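Local coordinates for hemin degrading factor (PDB 4MF9), which binds heme and has been identified as a heme-degrading enzyme that probably also traffics heme inside Pseudomonas aeruginosa, at residues L117-I130 with S141-H153. Residues are numbered along the deposited sequence; the frame is centred on the assembly and turned at random.
Sequences LRLFLGGWNAVFAI and SIQVFDQQGVAVH. With HEM (protoporphyrin IX containing Fe), chain C.
The indole of W124 packs against V144 and V152. V152 CG1 sits above the five-membered ring, 3.7 Å from its centroid, in a CH-pi contact. V144 CG1 lies 3.5 Å from W124 CE3. L121 CD2 covers the face opposite V152, over its centre. The buried W124 NE1 is satisfied by the backbone oxygen of H270, and W66 meets the indole edge-to-face. L117 CD1 touches the imidazole of H153 at NE2, 3.6 Å away. H153 CG, anti to the backbone N (chi1 -177°), brings the ring up to L117. Its ND1 is hydrogen-bonded to T83 OG1 and its NE2 to Y96 OH.

Beyond W124 the two strands pair antiparallel. F145 O accepts from both N125 N (2.8 Å) and A126 N (3.1 Å), a classic beta bulge. The pairs F128 with Q143 and I130 with S141 each have two backbone bonds. V127, I142, V144 and A129 share one face of the sheet. There V127 CG2 lies 3.8 Å from I142 CG2, and I142 CD1 reaches A129 CB. On the other face F128 CD1 meets F145 CD2, and V51 of helix 47-52 touches both side chains. There too, I130 CD1 rests on the amide of Q143, whose NE2 donates to S141 OG.

D146 OD1 takes Q148 N and V150 N from opposite faces of its carboxylate. The Q148 bond makes an Asx turn in the type I turn D146-G149; the V150 bond is additional. At the far end R118 puts NE 3.0 Å from the heme nitrogen NC. The arrangement is three consecutive antiparallel strands (124-133, 138-146, 151-157) of the HemS/ChuX domain. A 3-10 turn joins them to strand 117-120 of the other sheet, which carries R118 and F120 of the heme pocket.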
ATOM      1  N   LEU A 117      -1.641  -8.946   3.505  1.00  7.83           N
ATOM      2  CA  LEU A 117      -2.348  -7.681   3.388  1.00  9.27           C
ATOM      3  C   LEU A 117      -3.078  -7.353   4.679  1.00 10.22           C
ATOM      4  O   LEU A 117      -3.594  -8.246   5.358  1.00 13.53           O
ATOM      5  CB  LEU A 117      -3.382  -7.761   2.241  1.00  9.58           C
ATOM      6  CG  LEU A 117      -2.894  -7.881   0.797  1.00 10.86           C
ATOM      7  CD1 LEU A 117      -4.035  -8.295  -0.152  1.00 11.23           C
ATOM      8  CD2 LEU A 117      -2.327  -6.563   0.332  1.00  8.67           C
ATOM      9  N   ARG A 118      -3.141  -6.071   5.009  1.00  9.56           N
ATOM     10  CA  ARG A 118      -4.019  -5.616   6.080  1.00 11.19           C
ATOM     11  C   ARG A 118      -4.991  -4.648   5.442  1.00 11.49           C
ATOM     12  O   ARG A 118      -4.580  -3.611   4.900  1.00  9.24           O
ATOM     13  CB  ARG A 118      -3.239  -4.906   7.188  1.00 11.33           C
ATOM     14  CG  ARG A 118      -2.034  -5.677   7.708  1.00 15.66           C
ATOM     15  CD  ARG A 118      -2.410  -7.038   8.291  1.00 19.62           C
ATOM     16  NE  ARG A 118      -1.224  -7.792   8.710  1.00 23.23           N
ATOM     17  CZ  ARG A 118      -0.714  -8.830   8.046  1.00 23.61           C
ATOM     18  NH1 ARG A 118      -1.294  -9.270   6.928  1.00 18.82           N
ATOM     19  NH2 ARG A 118       0.375  -9.444   8.504  1.00 22.24           N
ATOM     20  N   LEU A 119      -6.276  -4.984   5.507  1.00 13.33           N
ATOM     21  CA  LEU A 119      -7.303  -4.242   4.778  1.00 13.81           C
ATOM     22  C   LEU A 119      -8.204  -3.485   5.738  1.00 13.84           C
ATOM     23  O   LEU A 119      -8.795  -4.076   6.647  1.00 18.00           O
ATOM     24  CB  LEU A 119      -8.135  -5.204   3.910  1.00 12.07           C
ATOM     25  CG  LEU A 119      -7.313  -6.222   3.106  1.00 14.48           C
ATOM     26  CD1 LEU A 119      -8.204  -7.271   2.422  1.00 13.60           C
ATOM     27  CD2 LEU A 119      -6.423  -5.523   2.082  1.00  9.67           C
ATOM     28  N   PHE A 120      -8.291  -2.173   5.548  1.00 13.64           N
ATOM     29  CA  PHE A 120      -9.145  -1.327   6.383  1.00 16.88           C
ATOM     30  C   PHE A 120     -10.358  -0.900   5.570  1.00 15.94           C
ATOM     31  O   PHE A 120     -10.356   0.140   4.901  1.00 13.57           O
ATOM     32  CB  PHE A 120      -8.345  -0.134   6.904  1.00 14.29           C
ATOM     33  CG  PHE A 120      -7.073  -0.539   7.561  1.00 16.22           C
ATOM     34  CD1 PHE A 120      -7.074  -1.022   8.860  1.00 19.09           C
ATOM     35  CD2 PHE A 120      -5.874  -0.478   6.867  1.00 16.79           C
ATOM     36  CE1 PHE A 120      -5.903  -1.417   9.459  1.00 23.13           C
ATOM     37  CE2 PHE A 120      -4.705  -0.875   7.458  1.00 13.69           C
ATOM     38  CZ  PHE A 120      -4.712  -1.341   8.751  1.00 19.95           C
ATOM     39  N   LEU A 121     -11.387  -1.739   5.651  1.00 14.93           N
ATOM     40  CA  LEU A 121     -12.485  -1.782   4.686  1.00 14.56           C
ATOM     41  C   LEU A 121     -13.467  -0.627   4.779  1.00 16.13           C
ATOM     42  O   LEU A 121     -14.290  -0.426   3.881  1.00 14.54           O
ATOM     43  CB  LEU A 121     -13.247  -3.094   4.850  1.00 13.17           C
ATOM     44  CG  LEU A 121     -12.397  -4.345   4.673  1.00 15.38           C
ATOM     45  CD1 LEU A 121     -13.247  -5.587   4.875  1.00 16.88           C
ATOM     46  CD2 LEU A 121     -11.744  -4.356   3.288  1.00 14.11           C
ATOM     47  N   GLY A 122     -13.381   0.131   5.848  1.00 15.12           N
ATOM     48  CA  GLY A 122     -14.297   1.191   6.102  1.00 16.95           C
ATOM     49  C   GLY A 122     -14.343   2.276   5.094  1.00 17.26           C
ATOM     50  O   GLY A 122     -15.359   2.818   4.857  1.00 14.00           O
ATOM     51  N   GLY A 123     -13.200   2.627   4.541  1.00 14.72           N
ATOM     52  CA  GLY A 123     -13.138   3.638   3.496  1.00 17.21           C
ATOM     53  C   GLY A 123     -13.260   3.073   2.081  1.00 17.12           C
ATOM     54  O   GLY A 123     -13.245   3.814   1.092  1.00 17.49           O
ATOM     55  N   TRP A 124     -13.373   1.755   1.966  1.00 15.00           N
ATOM     56  CA  TRP A 124     -13.510   1.145   0.645  1.00 12.43           C
ATOM     57  C   TRP A 124     -14.893   1.471   0.087  1.00 17.65           C
ATOM     58  O   TRP A 124     -15.900   1.192   0.728  1.00 16.83           O
ATOM     59  CB  TRP A 124     -13.343  -0.368   0.734  1.00 12.55           C
ATOM     60  CG  TRP A 124     -11.946  -0.816   1.040  1.00 13.65           C
ATOM     61  CD1 TRP A 124     -11.013  -0.158   1.798  1.00 12.58           C
ATOM     62  CD2 TRP A 124     -11.315  -2.020   0.578  1.00 11.80           C
ATOM     63  NE1 TRP A 124      -9.845  -0.892   1.847  1.00 10.65           N
ATOM     64  CE2 TRP A 124     -10.003  -2.034   1.103  1.00 10.32           C
ATOM     65  CE3 TRP A 124     -11.739  -3.094  -0.214  1.00  9.96           C
ATOM     66  CZ2 TRP A 124      -9.114  -3.075   0.859  1.00  8.22           C
ATOM     67  CZ3 TRP A 124     -10.846  -4.130  -0.461  1.00 10.66           C
ATOM     68  CH2 TRP A 124      -9.548  -4.112   0.078  1.00  9.35           C
ATOM     69  N   ASN A 125     -14.950   2.068  -1.097  1.00 12.11           N
ATOM     70  CA  ASN A 125     -16.221   2.589  -1.586  1.00 14.00           C
ATOM     71  C   ASN A 125     -16.805   1.857  -2.792  1.00 18.73           C
ATOM     72  O   ASN A 125     -17.961   1.420  -2.774  1.00 17.57           O
ATOM     73  CB  ASN A 125     -16.096   4.071  -1.914  1.00 17.21           C
ATOM     74  CG  ASN A 125     -17.415   4.673  -2.345  1.00 23.67           C
ATOM     75  OD1 ASN A 125     -18.424   4.526  -1.659  1.00 28.58           O
ATOM     76  ND2 ASN A 125     -17.422   5.331  -3.491  1.00 20.81           N
ATOM     77  N   ALA A 126     -16.012   1.749  -3.848  1.00 15.29           N
ATOM     78  CA  ALA A 126     -16.494   1.133  -5.071  1.00 14.55           C
ATOM     79  C   ALA A 126     -15.468   0.135  -5.583  1.00 14.20           C
ATOM     80  O   ALA A 126     -14.256   0.291  -5.350  1.00 10.33           O
ATOM     81  CB  ALA A 126     -16.781   2.187  -6.112  1.00 17.98           C
ATOM     82  N   VAL A 127     -15.962  -0.887  -6.274  1.00 11.16           N
ATOM     83  CA  VAL A 127     -15.113  -1.955  -6.793  1.00 13.92           C
ATOM     84  C   VAL A 127     -15.589  -2.365  -8.189  1.00 15.88           C
ATOM     85  O   VAL A 127     -16.795  -2.549  -8.418  1.00 12.61           O
ATOM     86  CB  VAL A 127     -15.104  -3.163  -5.836  1.00 10.57           C
ATOM     87  CG1 VAL A 127     -16.522  -3.510  -5.392  1.00 11.71           C
ATOM     88  CG2 VAL A 127     -14.436  -4.355  -6.482  1.00 11.93           C
ATOM     89  N   PHE A 128     -14.647  -2.481  -9.123  1.00 15.94           N
ATOM     90  CA  PHE A 128     -14.966  -2.818 -10.510  1.00 13.35           C
ATOM     91  C   PHE A 128     -14.160  -4.013 -10.990  1.00 16.21           C
ATOM     92  O   PHE A 128     -13.018  -4.221 -10.572  1.00 11.78           O
ATOM     93  CB  PHE A 128     -14.682  -1.623 -11.430  1.00 13.90           C
ATOM     94  CG  PHE A 128     -15.469  -0.392 -11.077  1.00 16.57           C
ATOM     95  CD1 PHE A 128     -15.005   0.492 -10.106  1.00 18.54           C
ATOM     96  CD2 PHE A 128     -16.674  -0.117 -11.712  1.00 15.73           C
ATOM     97  CE1 PHE A 128     -15.737   1.623  -9.773  1.00 19.30           C
ATOM     98  CE2 PHE A 128     -17.407   1.013 -11.391  1.00 19.21           C
ATOM     99  CZ  PHE A 128     -16.936   1.885 -10.416  1.00 19.44           C
ATOM    100  N   ALA A 129     -14.762  -4.805 -11.867  1.00 13.21           N
ATOM    101  CA  ALA A 129     -14.044  -5.876 -12.532  1.00 11.24           C
ATOM    102  C   ALA A 129     -13.833  -5.405 -13.952  1.00 14.67           C
ATOM    103  O   ALA A 129     -14.807  -5.131 -14.669  1.00 13.90           O
ATOM    104  CB  ALA A 129     -14.864  -7.160 -12.516  1.00 14.46           C
ATOM    105  N   ILE A 130     -12.584  -5.306 -14.339  1.00 12.27           N
ATOM    106  CA  ILE A 130     -12.199  -4.842 -15.642  1.00 13.57           C
ATOM    107  C   ILE A 130     -11.725  -6.013 -16.534  1.00 15.42           C
ATOM    108  O   ILE A 130     -10.972  -6.828 -16.115  1.00 12.91           O
ATOM    109  CB  ILE A 130     -11.123  -3.762 -15.516  1.00 12.03           C
ATOM    110  CG1 ILE A 130     -11.630  -2.600 -14.674  1.00 11.22           C
ATOM    111  CG2 ILE A 130     -10.659  -3.272 -16.855  1.00 14.91           C
ATOM    112  CD1 ILE A 130     -10.693  -1.443 -14.563  1.00 20.91           C
ATOM    113  N   SER A 141      -8.769  -7.433 -14.201  1.00 11.30           N
ATOM    114  CA  SER A 141      -8.406  -6.943 -12.888  1.00 12.40           C
ATOM    115  C   SER A 141      -9.603  -6.595 -12.041  1.00 11.56           C
ATOM    116  O   SER A 141     -10.609  -6.240 -12.583  1.00  8.96           O
ATOM    117  CB  SER A 141      -7.482  -5.750 -12.964  1.00  8.36           C
ATOM    118  OG  SER A 141      -8.035  -4.636 -13.509  1.00 10.27           O
ATOM    119  N   ILE A 142      -9.446  -6.706 -10.729  1.00  8.84           N
ATOM    120  CA  ILE A 142     -10.420  -6.181  -9.758  1.00  8.88           C
ATOM    121  C   ILE A 142      -9.842  -4.913  -9.153  1.00 11.39           C
ATOM    122  O   ILE A 142      -8.761  -4.942  -8.713  1.00  8.94           O
ATOM    123  CB  ILE A 142     -10.721  -7.209  -8.656  1.00 10.42           C
ATOM    124  CG1 ILE A 142     -11.258  -8.518  -9.254  1.00 14.19           C
ATOM    125  CG2 ILE A 142     -11.619  -6.633  -7.615  1.00  9.15           C
ATOM    126  CD1 ILE A 142     -12.498  -8.320 -10.032  1.00 12.43           C
ATOM    127  N   GLN A 143     -10.542  -3.801  -9.238  1.00  8.80           N
ATOM    128  CA  GLN A 143      -9.977  -2.564  -8.768  1.00  9.96           C
ATOM    129  C   GLN A 143     -10.886  -1.847  -7.763  1.00 11.84           C
ATOM    130  O   GLN A 143     -12.017  -1.626  -8.034  1.00 12.07           O
ATOM    131  CB  GLN A 143      -9.572  -1.618  -9.902  1.00 10.91           C
ATOM    132  CG  GLN A 143      -8.754  -2.253 -11.016  1.00  8.72           C
ATOM    133  CD  GLN A 143      -8.085  -1.273 -11.988  1.00 10.62           C
ATOM    134  OE1 GLN A 143      -8.220  -0.108 -11.903  1.00  9.70           O
ATOM    135  NE2 GLN A 143      -7.332  -1.808 -12.872  1.00  8.43           N
ATOM    136  N   VAL A 144     -10.330  -1.471  -6.629  1.00  9.27           N
ATOM    137  CA  VAL A 144     -11.101  -0.887  -5.536  1.00  9.16           C
ATOM    138  C   VAL A 144     -10.738   0.581  -5.348  1.00 10.55           C
ATOM    139  O   VAL A 144      -9.552   0.943  -5.400  1.00 10.21           O
ATOM    140  CB  VAL A 144     -10.846  -1.658  -4.207  1.00  8.47           C
ATOM    141  CG1 VAL A 144     -11.608  -1.005  -3.053  1.00  8.48           C
ATOM    142  CG2 VAL A 144     -11.268  -3.116  -4.355  1.00  8.37           C
ATOM    143  N   PHE A 145     -11.749   1.413  -5.092  1.00 11.05           N
ATOM    144  CA  PHE A 145     -11.554   2.852  -4.903  1.00 12.35           C
ATOM    145  C   PHE A 145     -12.205   3.388  -3.625  1.00 11.86           C
ATOM    146  O   PHE A 145     -13.215   2.844  -3.159  1.00 11.16           O
ATOM    147  CB  PHE A 145     -12.056   3.604  -6.143  1.00  8.59           C
ATOM    148  CG  PHE A 145     -11.365   3.172  -7.402  1.00 12.02           C
ATOM    149  CD1 PHE A 145     -10.173   3.774  -7.794  1.00 14.61           C
ATOM    150  CD2 PHE A 145     -11.877   2.130  -8.170  1.00 11.11           C
ATOM    151  CE1 PHE A 145      -9.512   3.363  -8.941  1.00 12.68           C
ATOM    152  CE2 PHE A 145     -11.211   1.711  -9.324  1.00 14.31           C
ATOM    153  CZ  PHE A 145     -10.028   2.330  -9.703  1.00 10.54           C
ATOM    154  N   ASP A 146     -11.611   4.441  -3.053  1.00 13.36           N
ATOM    155  CA  ASP A 146     -12.074   4.982  -1.769  1.00 15.88           C
ATOM    156  C   ASP A 146     -13.149   6.068  -1.920  1.00 18.68           C
ATOM    157  O   ASP A 146     -13.600   6.342  -3.029  1.00 15.80           O
ATOM    158  CB  ASP A 146     -10.898   5.454  -0.875  1.00 14.20           C
ATOM    159  CG  ASP A 146     -10.147   6.658  -1.435  1.00 16.97           C
ATOM    160  OD1 ASP A 146     -10.702   7.422  -2.246  1.00 15.45           O
ATOM    161  OD2 ASP A 146      -8.972   6.857  -1.038  1.00 19.59           O
ATOM    162  N   GLN A 147     -13.507   6.721  -0.832  1.00 16.79           N
ATOM    163  CA  GLN A 147     -14.543   7.696  -0.852  1.00 19.68           C
ATOM    164  C   GLN A 147     -14.260   8.868  -1.762  1.00 24.20           C
ATOM    165  O   GLN A 147     -15.165   9.579  -2.137  1.00 25.24           O
ATOM    166  CB  GLN A 147     -14.817   8.179   0.532  1.00 25.37           C
ATOM    167  CG  GLN A 147     -16.219   7.947   0.909  1.00 36.18           C
ATOM    168  CD  GLN A 147     -16.496   6.535   0.964  1.00 30.85           C
ATOM    169  OE1 GLN A 147     -17.468   6.102   0.445  1.00 35.80           O
ATOM    170  NE2 GLN A 147     -15.637   5.801   1.586  1.00 27.56           N
ATOM    171  N   GLN A 148     -12.996   9.108  -2.065  1.00 18.53           N
ATOM    172  CA  GLN A 148     -12.595  10.217  -2.933  1.00 20.09           C
ATOM    173  C   GLN A 148     -12.296   9.769  -4.366  1.00 18.67           C
ATOM    174  O   GLN A 148     -11.875  10.576  -5.207  1.00 21.70           O
ATOM    175  CB  GLN A 148     -11.394  10.965  -2.341  1.00 18.02           C
ATOM    176  CG  GLN A 148     -11.728  11.758  -1.061  1.00 22.63           C
ATOM    177  CD  GLN A 148     -11.972  10.868   0.143  1.00 23.85           C
ATOM    178  OE1 GLN A 148     -13.071  10.841   0.699  1.00 31.90           O
ATOM    179  NE2 GLN A 148     -10.944  10.146   0.562  1.00 20.66           N
ATOM    180  N   GLY A 149     -12.491   8.481  -4.639  1.00 15.87           N
ATOM    181  CA  GLY A 149     -12.199   7.948  -5.966  1.00 15.40           C
ATOM    182  C   GLY A 149     -10.745   7.551  -6.187  1.00 15.09           C
ATOM    183  O   GLY A 149     -10.350   7.188  -7.304  1.00 14.57           O
ATOM    184  N   VAL A 150      -9.936   7.607  -5.129  1.00 14.38           N
ATOM    185  CA  VAL A 150      -8.520   7.245  -5.242  1.00 11.34           C
ATOM    186  C   VAL A 150      -8.372   5.740  -5.101  1.00 11.04           C
ATOM    187  O   VAL A 150      -9.050   5.126  -4.282  1.00 13.51           O
ATOM    188  CB  VAL A 150      -7.675   7.938  -4.155  1.00 14.87           C
ATOM    189  CG1 VAL A 150      -6.189   7.776  -4.449  1.00 13.81           C
ATOM    190  CG2 VAL A 150      -8.048   9.414  -4.070  1.00 17.33           C
ATOM    191  N   ALA A 151      -7.497   5.137  -5.895  1.00 10.36           N
ATOM    192  CA  ALA A 151      -7.300   3.691  -5.817  1.00 10.79           C
ATOM    193  C   ALA A 151      -6.948   3.229  -4.412  1.00 11.32           C
ATOM    194  O   ALA A 151      -6.128   3.852  -3.718  1.00  9.30           O
ATOM    195  CB  ALA A 151      -6.228   3.248  -6.790  1.00 10.33           C
ATOM    196  N   VAL A 152      -7.555   2.124  -4.002  1.00  8.56           N
ATOM    197  CA  VAL A 152      -7.229   1.518  -2.719  1.00  7.78           C
ATOM    198  C   VAL A 152      -6.266   0.351  -2.923  1.00  8.69           C
ATOM    199  O   VAL A 152      -5.208   0.273  -2.281  1.00 10.40           O
ATOM    200  CB  VAL A 152      -8.501   1.035  -1.987  1.00  6.95           C
ATOM    201  CG1 VAL A 152      -8.128   0.114  -0.869  1.00  8.45           C
ATOM    202  CG2 VAL A 152      -9.260   2.207  -1.443  1.00  7.74           C
ATOM    203  N   HIS A 153      -6.619  -0.521  -3.859  1.00  7.06           N
ATOM    204  CA  HIS A 153      -6.014  -1.837  -3.983  1.00  6.64           C
ATOM    205  C   HIS A 153      -6.483  -2.439  -5.303  1.00  7.98           C
ATOM    206  O   HIS A 153      -7.659  -2.284  -5.675  1.00  8.13           O
ATOM    207  CB  HIS A 153      -6.540  -2.704  -2.837  1.00  8.27           C
ATOM    208  CG  HIS A 153      -5.949  -4.084  -2.777  1.00  9.03           C
ATOM    209  ND1 HIS A 153      -4.591  -4.318  -2.751  1.00  7.19           N
ATOM    210  CD2 HIS A 153      -6.547  -5.299  -2.702  1.00  7.76           C
ATOM    211  CE1 HIS A 153      -4.375  -5.625  -2.681  1.00  7.41           C
ATOM    212  NE2 HIS A 153      -5.544  -6.238  -2.649  1.00  9.50           N
TER
HETATM  213  CHA HEM C 400       3.967  -4.992  11.838  1.00 28.73           C
HETATM  214  CHB HEM C 400       3.149  -9.653  11.668  1.00 33.91           C
HETATM  215  CHC HEM C 400      -1.570  -8.780  11.980  1.00 26.79           C
HETATM  216  CHD HEM C 400      -0.681  -4.187  10.962  1.00 28.76           C
HETATM  217  C1A HEM C 400       4.149  -6.345  11.851  1.00 31.87           C
HETATM  218  C2A HEM C 400       5.400  -7.013  11.973  1.00 27.98           C
HETATM  219  C3A HEM C 400       5.158  -8.302  11.947  1.00 29.10           C
HETATM  220  C4A HEM C 400       3.783  -8.442  11.759  1.00 31.92           C
HETATM  221  CMA HEM C 400       6.196  -9.385  12.029  1.00 32.10           C
HETATM  222  CAA HEM C 400       6.754  -6.421  12.148  1.00 27.87           C
HETATM  223  CBA HEM C 400       7.626  -6.990  13.296  1.00 24.17           C
HETATM  224  CGA HEM C 400       7.048  -6.500  14.574  1.00 30.83           C
HETATM  225  O1A HEM C 400       6.885  -7.251  15.531  1.00 29.43           O
HETATM  226  O2A HEM C 400       6.740  -5.339  14.625  1.00 33.39           O
HETATM  227  C1B HEM C 400       1.767  -9.752  11.762  1.00 36.28           C
HETATM  228  C2B HEM C 400       1.181 -11.025  11.830  1.00 34.96           C
HETATM  229  C3B HEM C 400      -0.142 -10.839  11.930  1.00 36.84           C
HETATM  230  C4B HEM C 400      -0.349  -9.373  11.909  1.00 31.96           C
HETATM  231  CMB HEM C 400       1.914 -12.334  11.837  1.00 33.21           C
HETATM  232  CAB HEM C 400      -1.105 -11.974  12.048  1.00 33.97           C
HETATM  233  CBB HEM C 400      -2.335 -11.971  11.632  1.00 34.67           C
HETATM  234  C1C HEM C 400      -1.768  -7.470  11.750  1.00 26.74           C
HETATM  235  C2C HEM C 400      -2.991  -6.834  11.791  1.00 29.46           C
HETATM  236  C3C HEM C 400      -2.761  -5.522  11.507  1.00 31.94           C
HETATM  237  C4C HEM C 400      -1.367  -5.344  11.278  1.00 29.13           C
HETATM  238  CMC HEM C 400      -4.310  -7.468  12.113  1.00 30.96           C
HETATM  239  CAC HEM C 400      -3.774  -4.497  11.434  1.00 32.03           C
HETATM  240  CBC HEM C 400      -3.410  -3.350  10.943  1.00 32.67           C
HETATM  241  C1D HEM C 400       0.696  -4.006  11.142  1.00 32.53           C
HETATM  242  C2D HEM C 400       1.401  -2.691  11.054  1.00 30.74           C
HETATM  243  C3D HEM C 400       2.681  -2.944  11.316  1.00 28.52           C
HETATM  244  C4D HEM C 400       2.762  -4.390  11.549  1.00 30.18           C
HETATM  245  CMD HEM C 400       0.852  -1.314  10.750  1.00 26.64           C
HETATM  246  CAD HEM C 400       3.799  -1.934  11.342  1.00 28.99           C
HETATM  247  CBD HEM C 400       4.145  -1.617  12.796  1.00 26.92           C
HETATM  248  CGD HEM C 400       4.970  -0.408  13.117  1.00 29.60           C
HETATM  249  O1D HEM C 400       5.926  -0.608  13.836  1.00 24.87           O
HETATM  250  O2D HEM C 400       4.713   0.724  12.740  1.00 25.82           O
HETATM  251  NA  HEM C 400       3.161  -7.245  11.710  1.00 29.91           N
HETATM  252  NB  HEM C 400       0.841  -8.783  11.818  1.00 33.17           N
HETATM  253  NC  HEM C 400      -0.839  -6.560  11.454  1.00 30.13           N
HETATM  254  ND  HEM C 400       1.562  -4.966  11.428  1.00 30.08           N
HETATM  255 FE   HEM C 400       1.199  -6.754  11.657  1.00 33.94          FE